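Side-chain contacts in hypothetical protein, GDSL-like Lipase/Acylhydrolase family protein (Bacteroides uniformis, PDB 4M8K), which probably hydrolyses ester bonds of lipids or other acyl compounds, as a GDSL-like lipase/acylhydrolase with no specific substrate assigned: residues D198-W203 and S207-Q212; D28-F33 and I169-L174. All blocks are in the same frame, centred on the assembly; numbering follows the deposited sequence.

Overall arrangement
The two contacts lie about 11 Å apart, centre to centre, beside the presumed active site. Contact 2 forms at the carboxy-terminal ends of strands 22-27 and 165-170, which flank strand 114-118 in the five-stranded parallel sheet. Contact 1 comes later in the chain and farther from its centre, where the small hairpin of strands 201-202 and 205-206 runs into helix 208-222. Lys201 joins the two, pairing with Glu173 in a salt bridge and reaching Ser172 and Asn171. The hairpin brings Gly204, in its turn, to Tyr30, and His205, at the start of its second strand, to Tyr30 and the bound acetate, so it also forms one wall of the presumed catalytic pocket.

Contact 1. Residues D198-W203 and S207-Q212; sequences DIDKQW and SVQGMQ
Asp200 and Gly210 bring the two backbones to within 4.2 Å, CA to CA, and nearby Ser207 N donates to Asp200 O over 3.2 Å. Gly210 has no CB, and on this face one would collide with Asp200 O; the bare CA of Gly210 instead sits 3.4 Å from Asp200 O, in a CA-H...O contact. The side chain of Ser207 joins the two segments a second time. Its OG lies between the backbone N and the carbonyl carbon (chi1 65°), and from there it both accepts and donates. Ser207 OG takes the hydrogen of Gly210 N at 3.0 Å in an almost straight bond (171°), which makes Ser207 the N-cap of helix 208-222, and gives its own proton to the anti lone pair of Asp200 OD2 at 2.5 Å. The motif is a short beta-hairpin, strands 201-202 and 205-206, leading into a capped helix, with the residue before the first strand bonded to the capping hydroxyl. The helix start may also favour the negative charge of Asp200. Over this carboxylate lies the amide of Gln209, stacked with planes 19° apart, Gln209 OE1 being 3.6 Å from Asp200 CG. A water donates to both Asp200 OD2 and Gln209 OE1, bridging two acceptors that cannot bond each other directly. An alanine here in place of Asp200, lacking OD2, would probably leave the Ser207 hydroxyl without this acceptor to fix its rotation, and so hold it less firmly toward Gly210 N. On the strand, Gln202 lays its extended chain beside Ser207, Gln202 CD 3.7 Å from Ser207 CB, while its OE1 reaches on to Asp56 N. Gly210 also borders Ile199, whose CG2 comes within 4.0 Å of Gly210 O.

Contact 2. Residues D28-F33 and I169-L174; sequences DSYSTF and ITNSEL. With ACT (acetate ion), chain C.
Tyr30 and Asn171 meet through their polar ends: Asn171 ND2 donates to Tyr30 OH over 2.9 Å, but the bond is weak, bent to 146° at the hydrogen. The side chains cross at about a right angle, ring and amide planes 71° apart, and the amide lies close to one corner of the ring, with Asn171 OD1 3.4 Å from Tyr30 CE2. Asn171 reaches the ring because its CG stands anti to the backbone N (chi1 -164°). Stronger partners fix both groups: Tyr30 OH is bonded to Gly204 O, Asn171 ND2 to Thr121 OG1 and Asn171 OD1 to Lys201 NZ.

Behind Tyr30, an Asx turn sets the backbone, Asp28 OD1 accepting from Tyr30 N at 3.0 Å. Between these two residues, Ser29 turns its carbonyl to Thr32: Ser29 O accepts from both Thr32 N and Thr32 OG1, the hydroxyl at 2.9 Å, from the same face of its carbonyl plane. This tight turn follows strand 22-27 and carries Ser29, the serine of the GDS sequence expected to be the nucleophile in this family.

An acetate, probably from the crystallisation liquor, occupies what is probably the catalytic site. Ser29 N donates to acetate OXT at 3.1 Å, and Ser29 OG bonds acetate O at an unusually short 2.5 Å. Gly84 N, Asn122 ND2 and His205 NE2 also bind the ion. Backbone N-H groups and an asparagine amide converging on a carboxylate beside serine and histidine are consistent with the oxyanion hole of an SGNH hydrolase, in which an ester carbonyl would be polarised for attack.

Contact 1. Residues D198-W203 and S207-Q212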
# COMPACT_ATOMS: atom_id res chain seq x y z
N ASP A 198 -8.52 14.81 -0.76
CA ASP A 198 -9.62 15.02 -1.70
C ASP A 198 -9.79 13.83 -2.63
O ASP A 198 -9.86 13.96 -3.85
CB ASP A 198 -9.37 16.32 -2.47
CG ASP A 198 -9.21 17.49 -1.53
OD1 ASP A 198 -10.16 17.73 -0.77
OD2 ASP A 198 -8.13 18.12 -1.51
N ILE A 199 -9.84 12.66 -2.02
CA ILE A 199 -10.06 11.42 -2.75
C ILE A 199 -11.55 11.03 -2.69
O ILE A 199 -12.06 10.66 -1.65
CB ILE A 199 -9.17 10.31 -2.14
CG1 ILE A 199 -7.69 10.72 -2.09
CG2 ILE A 199 -9.30 9.05 -2.92
CD1 ILE A 199 -7.09 11.15 -3.42
N ASP A 200 -12.21 11.05 -3.84
CA ASP A 200 -13.59 10.68 -3.94
C ASP A 200 -13.74 9.20 -3.66
O ASP A 200 -13.05 8.37 -4.26
CB ASP A 200 -14.16 11.02 -5.32
CG ASP A 200 -15.65 10.86 -5.39
OD1 ASP A 200 -16.37 11.71 -4.79
OD2 ASP A 200 -16.13 9.88 -6.05
N LYS A 201 -14.62 8.88 -2.73
CA LYS A 201 -14.87 7.51 -2.38
C LYS A 201 -16.35 7.13 -2.47
O LYS A 201 -17.24 7.91 -2.22
CB LYS A 201 -14.36 7.18 -1.00
CG LYS A 201 -12.83 7.32 -0.81
CD LYS A 201 -12.39 7.47 0.66
CE LYS A 201 -10.94 7.96 0.73
NZ LYS A 201 -10.46 8.17 2.10
N GLN A 202 -16.57 5.87 -2.80
CA GLN A 202 -17.88 5.25 -2.76
C GLN A 202 -17.74 3.96 -2.01
O GLN A 202 -16.89 3.14 -2.34
CB GLN A 202 -18.35 5.01 -4.17
CG GLN A 202 -18.51 6.32 -4.92
CD GLN A 202 -18.79 6.15 -6.38
OE1 GLN A 202 -18.76 5.06 -6.90
NE2 GLN A 202 -19.07 7.26 -7.06
N TRP A 203 -18.60 3.75 -1.03
CA TRP A 203 -18.50 2.55 -0.17
C TRP A 203 -17.13 2.45 0.43
O TRP A 203 -16.59 1.33 0.55
CB TRP A 203 -18.89 1.26 -0.90
CG TRP A 203 -20.28 0.87 -0.71
CD1 TRP A 203 -21.33 1.66 -0.31
CD2 TRP A 203 -20.81 -0.45 -0.85
NE1 TRP A 203 -22.48 0.90 -0.22
CE2 TRP A 203 -22.18 -0.40 -0.52
CE3 TRP A 203 -20.24 -1.70 -1.18
CZ2 TRP A 203 -23.02 -1.52 -0.60
CZ3 TRP A 203 -21.07 -2.82 -1.25
CH2 TRP A 203 -22.45 -2.72 -0.97
N SER A 207 -13.50 5.77 -5.99
CA SER A 207 -14.30 5.78 -7.18
C SER A 207 -13.38 5.95 -8.36
O SER A 207 -12.17 6.11 -8.20
CB SER A 207 -15.30 6.96 -7.13
OG SER A 207 -14.61 8.20 -7.16
N VAL A 208 -13.96 5.97 -9.54
CA VAL A 208 -13.19 6.19 -10.74
C VAL A 208 -12.48 7.52 -10.63
O VAL A 208 -11.28 7.61 -10.88
CB VAL A 208 -14.09 6.16 -11.98
CG1 VAL A 208 -13.36 6.76 -13.21
CG2 VAL A 208 -14.51 4.74 -12.28
N GLN A 209 -13.22 8.55 -10.23
CA GLN A 209 -12.62 9.86 -9.94
C GLN A 209 -11.51 9.82 -8.86
O GLN A 209 -10.41 10.41 -9.02
CB GLN A 209 -13.72 10.84 -9.51
CG GLN A 209 -13.17 12.18 -9.07
CD GLN A 209 -14.25 13.13 -8.57
OE1 GLN A 209 -15.43 12.78 -8.43
NE2 GLN A 209 -13.82 14.34 -8.26
N GLY A 210 -11.79 9.17 -7.74
CA GLY A 210 -10.81 9.02 -6.67
C GLY A 210 -9.53 8.33 -7.14
O GLY A 210 -8.42 8.75 -6.77
N MSE A 211 -9.68 7.30 -7.97
CA MSE A 211 -8.52 6.58 -8.51
C MSE A 211 -7.65 7.50 -9.36
O MSE A 211 -6.41 7.41 -9.30
CB MSE A 211 -8.94 5.40 -9.37
CG MSE A 211 -9.56 4.26 -8.65
SE MSE A 211 -8.34 3.41 -7.34
CE MSE A 211 -9.41 1.81 -6.95
N GLN A 212 -8.28 8.39 -10.13
CA GLN A 212 -7.53 9.36 -10.92
C GLN A 212 -6.75 10.30 -10.06
O GLN A 212 -5.59 10.63 -10.36
CB GLN A 212 -8.43 10.18 -11.83
CG GLN A 212 -9.16 9.34 -12.89
CD GLN A 212 -9.73 10.19 -14.01
OE1 GLN A 212 -9.60 11.41 -14.02
NE2 GLN A 212 -10.37 9.55 -14.97
O HOH W 1 -17.17 10.41 -8.56

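Contact 2. Residues D28-F33 and I169-L174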
# COMPACT_ATOMS: atom_id res chain seq x y z
N ASP A 28 -3.69 -2.91 0.10
CA ASP A 28 -4.94 -3.43 0.60
C ASP A 28 -6.02 -3.33 -0.51
O ASP A 28 -5.67 -3.28 -1.69
CB ASP A 28 -5.32 -2.71 1.90
CG ASP A 28 -5.50 -1.20 1.72
OD1 ASP A 28 -5.84 -0.72 0.60
OD2 ASP A 28 -5.28 -0.48 2.71
N SER A 29 -7.31 -3.30 -0.15
CA SER A 29 -8.40 -3.26 -1.16
C SER A 29 -8.22 -2.16 -2.18
O SER A 29 -8.64 -2.31 -3.32
CB SER A 29 -9.76 -3.02 -0.54
OG SER A 29 -10.26 -4.08 0.24
N TYR A 30 -7.63 -1.01 -1.77
CA TYR A 30 -7.57 0.19 -2.63
C TYR A 30 -6.70 -0.07 -3.88
O TYR A 30 -6.81 0.60 -4.90
CB TYR A 30 -7.01 1.41 -1.89
CG TYR A 30 -7.96 2.23 -1.03
CD1 TYR A 30 -8.96 1.65 -0.29
CD2 TYR A 30 -7.80 3.62 -0.93
CE1 TYR A 30 -9.81 2.41 0.51
CE2 TYR A 30 -8.62 4.37 -0.13
CZ TYR A 30 -9.63 3.77 0.59
OH TYR A 30 -10.51 4.54 1.37
N SER A 31 -5.84 -1.07 -3.76
CA SER A 31 -4.88 -1.44 -4.82
C SER A 31 -5.17 -2.82 -5.41
O SER A 31 -4.32 -3.40 -6.12
CB SER A 31 -3.46 -1.34 -4.23
OG SER A 31 -3.19 -0.02 -3.80
N THR A 32 -6.35 -3.37 -5.14
CA THR A 32 -6.73 -4.68 -5.67
C THR A 32 -7.57 -4.57 -6.92
O THR A 32 -8.26 -3.58 -7.14
CB THR A 32 -7.56 -5.60 -4.70
OG1 THR A 32 -8.84 -5.01 -4.36
CG2 THR A 32 -6.75 -5.94 -3.47
N PHE A 33 -7.49 -5.60 -7.75
CA PHE A 33 -8.47 -5.87 -8.82
C PHE A 33 -8.39 -7.36 -9.11
O PHE A 33 -7.28 -7.92 -9.31
CB PHE A 33 -8.25 -5.03 -10.12
CG PHE A 33 -9.51 -4.88 -10.94
CD1 PHE A 33 -9.89 -5.87 -11.83
CD2 PHE A 33 -10.33 -3.75 -10.82
CE1 PHE A 33 -11.08 -5.78 -12.56
CE2 PHE A 33 -11.50 -3.61 -11.55
CZ PHE A 33 -11.89 -4.65 -12.42
N ILE A 169 2.22 5.60 0.81
CA ILE A 169 1.02 6.32 0.38
C ILE A 169 0.02 6.29 1.54
O ILE A 169 -0.44 5.20 1.93
CB ILE A 169 0.40 5.70 -0.84
CG1 ILE A 169 1.33 5.76 -2.06
CG2 ILE A 169 -0.90 6.41 -1.23
CD1 ILE A 169 0.81 4.89 -3.24
N THR A 170 -0.29 7.48 2.08
CA THR A 170 -1.26 7.65 3.20
C THR A 170 -2.65 8.04 2.72
O THR A 170 -2.88 9.15 2.21
CB THR A 170 -0.75 8.68 4.24
OG1 THR A 170 0.49 8.23 4.79
CG2 THR A 170 -1.75 8.87 5.39
N ASN A 171 -3.59 7.10 2.83
CA ASN A 171 -5.00 7.40 2.60
C ASN A 171 -5.47 8.63 3.38
O ASN A 171 -5.01 8.91 4.50
CB ASN A 171 -5.87 6.21 2.98
CG ASN A 171 -7.28 6.30 2.41
OD1 ASN A 171 -7.57 7.14 1.57
ND2 ASN A 171 -8.16 5.43 2.87
N SER A 172 -6.43 9.34 2.79
CA SER A 172 -7.13 10.38 3.53
C SER A 172 -8.12 9.75 4.50
O SER A 172 -8.50 8.58 4.35
CB SER A 172 -7.87 11.29 2.55
OG SER A 172 -8.77 10.50 1.78
N GLU A 173 -8.54 10.54 5.48
CA GLU A 173 -9.65 10.22 6.40
C GLU A 173 -9.34 9.07 7.37
O GLU A 173 -10.23 8.41 7.85
CB GLU A 173 -10.94 9.98 5.61
CG GLU A 173 -11.28 11.19 4.73
CD GLU A 173 -12.47 10.94 3.83
OE1 GLU A 173 -12.36 10.16 2.88
OE2 GLU A 173 -13.53 11.53 4.06
N LEU A 174 -8.07 8.85 7.66
CA LEU A 174 -7.69 7.88 8.71
C LEU A 174 -7.55 8.54 10.08
O LEU A 174 -7.47 9.75 10.18
CB LEU A 174 -6.40 7.17 8.33
CG LEU A 174 -6.44 6.42 6.98
CD1 LEU A 174 -5.16 5.60 6.86
CD2 LEU A 174 -7.66 5.53 6.78
C ACT C . -9.63 -2.23 2.56
O ACT C . -10.77 -2.55 2.18
OXT ACT C . -8.73 -3.06 2.55
CH3 ACT C . -9.31 -0.83 3.02